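Local atomic coordinates of IMC sub-compartment protein ISP3 (Toxoplasma gondii, PDB entry 4CHJ), a protein that belongs to the inner membrane complex sub-compartment proteins, which are critical for replication of the parasite, and adopts a pleckstrin homology fold. Residues A[47-51]-A[124-128]; A[64-69]-A[140-144]; A[86-92]-A[113-119]. One frame throughout, in Å; residues are numbered along the deposited sequence.

From the N terminus, the chain passes helix 32-44 and enters the sheet at strand 46-51, where 47-51 waits for its partner 124-128 in contact 1. Strand 57-65 follows; its last residues and the turn after them, together 64-69, meet helix 131-149 in contact 2. After strands 70-75 and 78-83 comes 86-92, carrying the outermost strand 87-91, which contact 3 pairs with 113-119. That loop closes first and is nested inside both others. Strand 123-127 then closes contact 1, and 140-144 closes contact 2, so these two cross. Contacts 1 and 3 share one sheet and touch through F126 and F115; L141 of the helix packs on F115, V90 and I87 of contact 3.

Contact 1: A[47-51]-A[124-128]; sequences TMEVL and IAFSF
Strands 47-51 and 124-127 run antiparallel, their axes approaching to 4.6 Å at an angle of 146°, with V50 opposite F126 as a non-hydrogen-bonded pair and E49 opposite S127 as a hydrogen-bonded one. This is the seam of the pleckstrin homology fold, where the first strand of the main sheet meets the last and joins the two halves of the sheet. E49 and S127 hold each other by two backbone bonds: E49 N to S127 O is 3.0 Å, and S127 N to E49 O is 2.8 Å. The same E49 O also receives the CA-H of F126.

On the buried side, M48 meets F126. Its chain folds back at chi2 and chi3 (69° and 67°), which swings the methyl over one face of the F126 ring. CE sits 3.5 Å from the ring centroid, a CH-pi contact, while SD stands farther off above the same ring in a Met-aromatic contact. V50 lies alongside F126, pointing the same way, and its CG2 comes 3.6 Å from F126 CE1. F115 meets the F126 ring edge-to-face, and L73 also packs against M48, V50 and F126, so the ring is built into the core.

The other face is more open. E49 turns OE2 away from S127 to a salt bridge with R57 of strand 57-65, while OE1 stays near S127 CB. L51 covers A125, its CB 3.6 Å from A125 CB, and extends CD2 to 4.0 Å from S127 CB.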
loop_
_atom_site.group_PDB
_atom_site.type_symbol
_atom_site.label_atom_id
_atom_site.label_comp_id
_atom_site.label_asym_id
_atom_site.label_seq_id
_atom_site.Cartn_x
_atom_site.Cartn_y
_atom_site.Cartn_z
ATOM N N THR A 47 -11.895 3.530 1.273
ATOM C CA THR A 47 -12.114 2.345 0.471
ATOM C C THR A 47 -10.929 2.131 -0.481
ATOM O O THR A 47 -10.369 3.105 -1.011
ATOM C CB THR A 47 -13.436 2.486 -0.331
ATOM O OG1 THR A 47 -14.544 2.080 0.490
ATOM C CG2 THR A 47 -13.418 1.644 -1.590
ATOM N N MET A 48 -10.506 0.865 -0.616
ATOM C CA MET A 48 -9.573 0.433 -1.662
ATOM C C MET A 48 -9.860 -1.034 -2.028
ATOM O O MET A 48 -10.875 -1.598 -1.598
ATOM C CB MET A 48 -8.135 0.600 -1.186
ATOM C CG MET A 48 -7.967 0.370 0.307
ATOM S SD MET A 48 -8.224 -1.358 0.767
ATOM C CE MET A 48 -6.803 -2.092 -0.053
ATOM N N GLU A 49 -9.003 -1.626 -2.855
ATOM C CA GLU A 49 -9.148 -3.040 -3.247
ATOM C C GLU A 49 -7.896 -3.829 -2.948
ATOM O O GLU A 49 -6.789 -3.385 -3.241
ATOM C CB GLU A 49 -9.406 -3.155 -4.743
ATOM C CG GLU A 49 -10.782 -2.749 -5.183
ATOM C CD GLU A 49 -10.884 -2.680 -6.687
ATOM O OE1 GLU A 49 -9.833 -2.796 -7.365
ATOM O OE2 GLU A 49 -12.015 -2.534 -7.193
ATOM N N VAL A 50 -8.084 -5.055 -2.478
ATOM C CA VAL A 50 -6.980 -5.982 -2.317
ATOM C C VAL A 50 -6.962 -6.958 -3.487
ATOM O O VAL A 50 -7.938 -7.655 -3.737
ATOM C CB VAL A 50 -7.118 -6.783 -1.016
ATOM C CG1 VAL A 50 -6.050 -7.860 -0.935
ATOM C CG2 VAL A 50 -7.047 -5.857 0.184
ATOM N N LEU A 51 -5.847 -6.983 -4.210
ATOM C CA LEU A 51 -5.645 -7.916 -5.310
ATOM C C LEU A 51 -5.292 -9.313 -4.825
ATOM O O LEU A 51 -4.659 -9.474 -3.788
ATOM C CB LEU A 51 -4.553 -7.410 -6.250
ATOM C CG LEU A 51 -4.776 -6.032 -6.865
ATOM C CD1 LEU A 51 -3.965 -5.887 -8.140
ATOM C CD2 LEU A 51 -6.253 -5.803 -7.132
ATOM N N ILE A 124 1.545 -8.409 -0.902
ATOM C CA ILE A 124 0.147 -8.036 -0.948
ATOM C C ILE A 124 0.034 -6.907 -1.916
ATOM O O ILE A 124 0.945 -6.093 -2.024
ATOM C CB ILE A 124 -0.335 -7.551 0.419
ATOM C CG1 ILE A 124 0.104 -8.563 1.506
ATOM C CG2 ILE A 124 -1.850 -7.349 0.399
ATOM C CD1 ILE A 124 -0.216 -8.142 2.923
ATOM N N ALA A 125 -1.067 -6.855 -2.641
ATOM C CA ALA A 125 -1.285 -5.775 -3.562
ATOM C C ALA A 125 -2.571 -5.079 -3.207
ATOM O O ALA A 125 -3.629 -5.739 -3.077
ATOM C CB ALA A 125 -1.332 -6.287 -4.992
ATOM N N PHE A 126 -2.459 -3.752 -3.005
ATOM C CA PHE A 126 -3.610 -2.841 -2.903
ATOM C C PHE A 126 -3.738 -2.042 -4.204
ATOM O O PHE A 126 -2.750 -1.605 -4.764
ATOM C CB PHE A 126 -3.399 -1.852 -1.746
ATOM C CG PHE A 126 -3.479 -2.476 -0.375
ATOM C CD1 PHE A 126 -3.847 -3.810 -0.206
ATOM C CD2 PHE A 126 -3.207 -1.722 0.749
ATOM C CE1 PHE A 126 -3.935 -4.367 1.057
ATOM C CE2 PHE A 126 -3.307 -2.270 2.012
ATOM C CZ PHE A 126 -3.678 -3.598 2.165
ATOM N N SER A 127 -4.968 -1.866 -4.657
ATOM C CA SER A 127 -5.284 -1.013 -5.774
ATOM C C SER A 127 -6.116 0.183 -5.285
ATOM O O SER A 127 -7.103 0.018 -4.551
ATOM C CB SER A 127 -6.071 -1.787 -6.822
ATOM O OG SER A 127 -6.336 -0.964 -7.946
ATOM N N PHE A 128 -5.674 1.386 -5.638
ATOM C CA PHE A 128 -6.296 2.613 -5.111
ATOM C C PHE A 128 -7.078 3.298 -6.191
ATOM O O PHE A 128 -6.932 2.971 -7.383
ATOM C CB PHE A 128 -5.242 3.567 -4.534
ATOM C CG PHE A 128 -4.649 3.083 -3.250
ATOM C CD1 PHE A 128 -3.567 2.209 -3.266
ATOM C CD2 PHE A 128 -5.272 3.366 -2.040
ATOM C CE1 PHE A 128 -3.074 1.697 -2.095
ATOM C CE2 PHE A 128 -4.774 2.859 -0.864
ATOM C CZ PHE A 128 -3.688 2.007 -0.893
#

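Contact 2: A[64-69]-A[140-144]; sequences IDRPKN and FLDDE
A small hydrophobic contact with a loose charged fringe joins the end of strand 57-65 and the turn after it to the C-terminal helix 131-149. At its centre, I64 and F140 come at each other from opposite directions. I64 lays CD1 over a face of the phenyl ring, 4.0 Å from the centroid in a CH-pi contact, while its other branch brings CG2 to 3.5 Å from F140 CZ. The ring reaches the strand because CG of F140 is anti to the backbone N (chi1 163°), and CG of E144, one helical turn on, lies against a ring face. F35 of helix 32-44 and L84 also pack on F140.

Beyond this apolar patch, R66 bends at chi3 and passes the edge of the same ring with NE. Its guanidinium then meets E144 edge-on, with OE2 near the guanidinium plane but the two planes 70° apart. At 3.9 Å from R66 NH2 to E144 OE2, this salt bridge is long, and D143 OD2, 4.5 Å from R66 NH2, probably adds only weak attraction. The other carboxylate oxygen, OE1, has its salt bridge with K147. N69, closing the type I turn begun by R66, brings OD1 to 3.7 Å from E144 OE1 without bonding it, while ND2 bonds D85.

A C-terminal helix capping one end of the strongly bent sheet is a hallmark of the pleckstrin homology fold.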
loop_
_atom_site.group_PDB
_atom_site.type_symbol
_atom_site.label_atom_id
_atom_site.label_comp_id
_atom_site.label_asym_id
_atom_site.label_seq_id
_atom_site.Cartn_x
_atom_site.Cartn_y
_atom_site.Cartn_z
ATOM N N ILE A 64 -5.990 3.436 8.857
ATOM C CA ILE A 64 -4.643 3.534 9.381
ATOM C C ILE A 64 -4.702 4.129 10.783
ATOM O O ILE A 64 -5.285 5.197 10.987
ATOM C CB ILE A 64 -3.730 4.383 8.457
ATOM C CG1 ILE A 64 -3.840 3.891 7.000
ATOM C CG2 ILE A 64 -2.284 4.312 8.930
ATOM C CD1 ILE A 64 -2.898 4.569 6.014
ATOM N N ASP A 65 -4.104 3.440 11.747
ATOM C CA ASP A 65 -3.878 4.033 13.053
ATOM C C ASP A 65 -2.375 4.173 13.244
ATOM O O ASP A 65 -1.687 3.202 13.550
ATOM C CB ASP A 65 -4.472 3.147 14.147
ATOM C CG ASP A 65 -4.345 3.759 15.525
ATOM O OD1 ASP A 65 -3.212 4.101 15.922
ATOM O OD2 ASP A 65 -5.376 3.896 16.214
ATOM N N ARG A 66 -1.899 5.394 13.046
ATOM C CA ARG A 66 -0.499 5.703 13.216
ATOM C C ARG A 66 -0.040 5.511 14.652
ATOM O O ARG A 66 1.049 4.986 14.874
ATOM C CB ARG A 66 -0.197 7.120 12.730
ATOM C CG ARG A 66 -0.001 7.215 11.226
ATOM C CD ARG A 66 0.725 8.490 10.837
ATOM N NE ARG A 66 2.020 8.215 10.222
ATOM C CZ ARG A 66 2.736 9.116 9.559
ATOM N NH1 ARG A 66 2.284 10.353 9.422
ATOM N NH2 ARG A 66 3.904 8.779 9.031
ATOM N N PRO A 67 -0.838 5.912 15.641
ATOM C CA PRO A 67 -0.307 5.734 17.005
ATOM C C PRO A 67 -0.100 4.269 17.353
ATOM O O PRO A 67 0.884 3.927 18.007
ATOM C CB PRO A 67 -1.394 6.332 17.908
ATOM C CG PRO A 67 -2.068 7.349 17.073
ATOM C CD PRO A 67 -2.210 6.610 15.790
ATOM N N LYS A 68 -1.027 3.417 16.932
ATOM C CA LYS A 68 -0.984 2.007 17.291
ATOM C C LYS A 68 -0.091 1.175 16.369
ATOM O O LYS A 68 -0.002 -0.035 16.519
ATOM C CB LYS A 68 -2.398 1.431 17.306
ATOM C CG LYS A 68 -3.353 2.148 18.241
ATOM C CD LYS A 68 -3.632 1.317 19.478
ATOM C CE LYS A 68 -5.114 1.026 19.631
ATOM N NZ LYS A 68 -5.381 -0.077 20.599
ATOM N N ASN A 69 0.542 1.830 15.403
ATOM C CA ASN A 69 1.319 1.149 14.374
ATOM C C ASN A 69 0.614 -0.073 13.774
ATOM O O ASN A 69 1.228 -1.134 13.568
ATOM C CB ASN A 69 2.717 0.789 14.904
ATOM C CG ASN A 69 3.843 1.337 14.019
ATOM O OD1 ASN A 69 3.804 2.499 13.570
ATOM N ND2 ASN A 69 4.859 0.507 13.773
ATOM N N PHE A 140 3.680 6.699 2.249
ATOM C CA PHE A 140 3.376 6.316 3.614
ATOM C C PHE A 140 4.136 5.045 3.978
ATOM O O PHE A 140 4.718 4.946 5.052
ATOM C CB PHE A 140 1.870 6.103 3.770
ATOM C CG PHE A 140 1.488 5.340 5.000
ATOM C CD1 PHE A 140 1.748 5.851 6.254
ATOM C CD2 PHE A 140 0.876 4.106 4.900
ATOM C CE1 PHE A 140 1.400 5.151 7.389
ATOM C CE2 PHE A 140 0.524 3.397 6.030
ATOM C CZ PHE A 140 0.788 3.921 7.277
ATOM N N LEU A 141 4.145 4.087 3.060
ATOM C CA LEU A 141 4.845 2.828 3.268
ATOM C C LEU A 141 6.337 3.066 3.403
ATOM O O LEU A 141 7.006 2.431 4.208
ATOM C CB LEU A 141 4.567 1.854 2.124
ATOM C CG LEU A 141 3.185 1.205 2.105
ATOM C CD1 LEU A 141 3.125 0.104 1.061
ATOM C CD2 LEU A 141 2.830 0.665 3.478
ATOM N N ASP A 142 6.856 3.984 2.602
ATOM C CA ASP A 142 8.274 4.280 2.609
ATOM C C ASP A 142 8.712 4.801 3.967
ATOM O O ASP A 142 9.763 4.422 4.471
ATOM C CB ASP A 142 8.596 5.319 1.541
ATOM C CG ASP A 142 9.665 4.855 0.586
ATOM O OD1 ASP A 142 10.805 4.626 1.037
ATOM O OD2 ASP A 142 9.366 4.721 -0.618
ATOM N N ASP A 143 7.901 5.667 4.562
ATOM C CA ASP A 143 8.217 6.213 5.873
ATOM C C ASP A 143 8.251 5.130 6.940
ATOM O O ASP A 143 9.129 5.120 7.794
ATOM C CB ASP A 143 7.204 7.287 6.262
ATOM C CG ASP A 143 7.267 8.493 5.361
ATOM O OD1 ASP A 143 8.340 8.748 4.784
ATOM O OD2 ASP A 143 6.242 9.189 5.227
ATOM N N GLU A 144 7.292 4.215 6.878
ATOM C CA GLU A 144 7.183 3.146 7.867
ATOM C C GLU A 144 8.364 2.219 7.779
ATOM O O GLU A 144 8.913 1.811 8.783
ATOM C CB GLU A 144 5.905 2.362 7.642
ATOM C CG GLU A 144 4.671 3.200 7.886
ATOM C CD GLU A 144 4.658 3.817 9.283
ATOM O OE1 GLU A 144 5.241 3.195 10.209
ATOM O OE2 GLU A 144 4.060 4.916 9.454
#

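Contact 3: A[86-92]-A[113-119]; sequences DIAAVLY and VGFRLAS
V113 opens the second strand by packing on two side chains of 86-92: its CG1 meets V90 CG2 at 4.0 Å, and its CG2 lies beside the ring of Y92, whose hydroxyl bonds to P110 O. The pairing is antiparallel, at 165°, and forms an outer edge of the main sheet of the pleckstrin homology fold, with a classic beta bulge partway along. G114 O takes a short bond from L91 N, 2.6 Å, while the return bond from G114 N is weak. F115 faces the core. Its chi1 of 59° tucks CG over the backbone, turning the ring across the CD1 end of I87, while CB touches L141 CD1 of helix 131-149.

R116 marks the bulge: A88 and A89 both face it. Its O accepts from A88 N at 2.8 Å and only weakly from A89 N, and its own N donates to A89 O from above the carbonyl plane. On the face of A89 and L91 its chain bends at chi3, carrying the guanidinium past A89 CB, with NH2 3.7 Å from L91 CD2. L117 brings CD2 to 4.1 Å from I87 CD1, although the two side chains diverge. Past the strand end, A118 N donates to D86 O at 3.1 Å. S119 N bonds weakly to D86 OD1, and S119 OG donates to the syn lone pair of D86 OD2 at 2.6 Å.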
loop_
_atom_site.group_PDB
_atom_site.type_symbol
_atom_site.label_atom_id
_atom_site.label_comp_id
_atom_site.label_asym_id
_atom_site.label_seq_id
_atom_site.Cartn_x
_atom_site.Cartn_y
_atom_site.Cartn_z
ATOM N N ASP A 86 5.749 -4.408 10.742
ATOM C CA ASP A 86 5.903 -5.569 9.873
ATOM C C ASP A 86 6.352 -5.267 8.441
ATOM O O ASP A 86 7.074 -6.057 7.847
ATOM C CB ASP A 86 4.633 -6.420 9.860
ATOM C CG ASP A 86 4.929 -7.895 9.683
ATOM O OD1 ASP A 86 6.083 -8.302 9.918
ATOM O OD2 ASP A 86 4.009 -8.648 9.309
ATOM N N ILE A 87 5.946 -4.125 7.894
ATOM C CA ILE A 87 6.173 -3.855 6.479
ATOM C C ILE A 87 7.658 -3.859 6.171
ATOM O O ILE A 87 8.429 -3.169 6.818
ATOM C CB ILE A 87 5.633 -2.466 6.096
ATOM C CG1 ILE A 87 4.260 -2.223 6.725
ATOM C CG2 ILE A 87 5.596 -2.300 4.587
ATOM C CD1 ILE A 87 3.099 -2.728 5.902
ATOM N N ALA A 88 8.049 -4.615 5.153
ATOM C CA ALA A 88 9.460 -4.747 4.818
ATOM C C ALA A 88 9.844 -4.134 3.479
ATOM O O ALA A 88 10.972 -3.691 3.294
ATOM C CB ALA A 88 9.866 -6.211 4.859
ATOM N N ALA A 89 8.906 -4.118 2.542
ATOM C CA ALA A 89 9.188 -3.598 1.215
ATOM C C ALA A 89 7.960 -3.019 0.537
ATOM O O ALA A 89 6.835 -3.397 0.835
ATOM C CB ALA A 89 9.806 -4.680 0.347
ATOM N N VAL A 90 8.203 -2.108 -0.394
ATOM C CA VAL A 90 7.166 -1.542 -1.224
ATOM C C VAL A 90 7.554 -1.806 -2.666
ATOM O O VAL A 90 8.689 -1.580 -3.054
ATOM C CB VAL A 90 7.015 -0.033 -0.977
ATOM C CG1 VAL A 90 8.326 0.679 -1.230
ATOM C CG2 VAL A 90 5.909 0.545 -1.835
ATOM N N LEU A 91 6.632 -2.327 -3.460
ATOM C CA LEU A 91 6.957 -2.588 -4.848
ATOM C C LEU A 91 6.170 -1.672 -5.760
ATOM O O LEU A 91 4.962 -1.792 -5.876
ATOM C CB LEU A 91 6.688 -4.048 -5.179
ATOM C CG LEU A 91 7.253 -4.996 -4.129
ATOM C CD1 LEU A 91 6.450 -6.275 -4.054
ATOM C CD2 LEU A 91 8.714 -5.286 -4.397
ATOM N N TYR A 92 6.880 -0.753 -6.402
ATOM C CA TYR A 92 6.254 0.231 -7.262
ATOM C C TYR A 92 7.182 0.774 -8.338
ATOM O O TYR A 92 7.603 1.916 -8.268
ATOM C CB TYR A 92 5.708 1.373 -6.417
ATOM C CG TYR A 92 4.656 2.181 -7.110
ATOM C CD1 TYR A 92 3.360 1.719 -7.214
ATOM C CD2 TYR A 92 4.961 3.406 -7.668
ATOM C CE1 TYR A 92 2.391 2.456 -7.852
ATOM C CE2 TYR A 92 3.996 4.152 -8.308
ATOM C CZ TYR A 92 2.716 3.669 -8.397
ATOM O OH TYR A 92 1.759 4.404 -9.032
ATOM N N VAL A 113 -0.316 -0.941 -5.837
ATOM C CA VAL A 113 0.878 -0.963 -5.016
ATOM C C VAL A 113 1.021 -2.295 -4.312
ATOM O O VAL A 113 0.095 -2.769 -3.677
ATOM C CB VAL A 113 0.828 0.123 -3.940
ATOM C CG1 VAL A 113 2.178 0.263 -3.271
ATOM C CG2 VAL A 113 0.374 1.437 -4.536
ATOM N N GLY A 114 2.202 -2.880 -4.411
ATOM C CA GLY A 114 2.487 -4.149 -3.786
ATOM C C GLY A 114 3.461 -3.934 -2.659
ATOM O O GLY A 114 4.282 -3.042 -2.721
ATOM N N PHE A 115 3.345 -4.725 -1.607
ATOM C CA PHE A 115 4.267 -4.612 -0.495
ATOM C C PHE A 115 4.436 -5.962 0.160
ATOM O O PHE A 115 3.628 -6.872 -0.027
ATOM C CB PHE A 115 3.832 -3.544 0.514
ATOM C CG PHE A 115 2.479 -3.777 1.118
ATOM C CD1 PHE A 115 1.343 -3.496 0.398
ATOM C CD2 PHE A 115 2.348 -4.230 2.426
ATOM C CE1 PHE A 115 0.096 -3.690 0.918
ATOM C CE2 PHE A 115 1.091 -4.470 2.958
ATOM C CZ PHE A 115 -0.044 -4.169 2.210
ATOM N N ARG A 116 5.550 -6.126 0.845
ATOM C CA ARG A 116 5.860 -7.392 1.433
ATOM C C ARG A 116 5.946 -7.275 2.958
ATOM O O ARG A 116 6.485 -6.287 3.490
ATOM C CB ARG A 116 7.164 -7.899 0.858
ATOM C CG ARG A 116 7.476 -9.328 1.260
ATOM C CD ARG A 116 8.785 -9.761 0.651
ATOM N NE ARG A 116 8.779 -9.526 -0.793
ATOM C CZ ARG A 116 9.574 -8.662 -1.423
ATOM N NH1 ARG A 116 10.468 -7.950 -0.745
ATOM N NH2 ARG A 116 9.497 -8.540 -2.745
ATOM N N LEU A 117 5.412 -8.290 3.644
ATOM C CA LEU A 117 5.483 -8.396 5.092
ATOM C C LEU A 117 6.659 -9.283 5.543
ATOM O O LEU A 117 6.886 -10.364 4.992
ATOM C CB LEU A 117 4.193 -8.989 5.619
ATOM C CG LEU A 117 2.889 -8.278 5.251
ATOM C CD1 LEU A 117 1.721 -9.027 5.856
ATOM C CD2 LEU A 117 2.881 -6.841 5.719
ATOM N N ALA A 118 7.351 -8.833 6.592
ATOM C CA ALA A 118 8.539 -9.480 7.127
ATOM C C ALA A 118 8.198 -10.801 7.777
ATOM O O ALA A 118 8.990 -11.751 7.718
ATOM C CB ALA A 118 9.201 -8.569 8.156
ATOM N N SER A 119 7.029 -10.843 8.414
ATOM C CA SER A 119 6.625 -11.971 9.257
ATOM C C SER A 119 6.244 -13.173 8.425
ATOM O O SER A 119 6.633 -14.298 8.725
ATOM C CB SER A 119 5.411 -11.582 10.093
ATOM O OG SER A 119 4.320 -11.238 9.244
#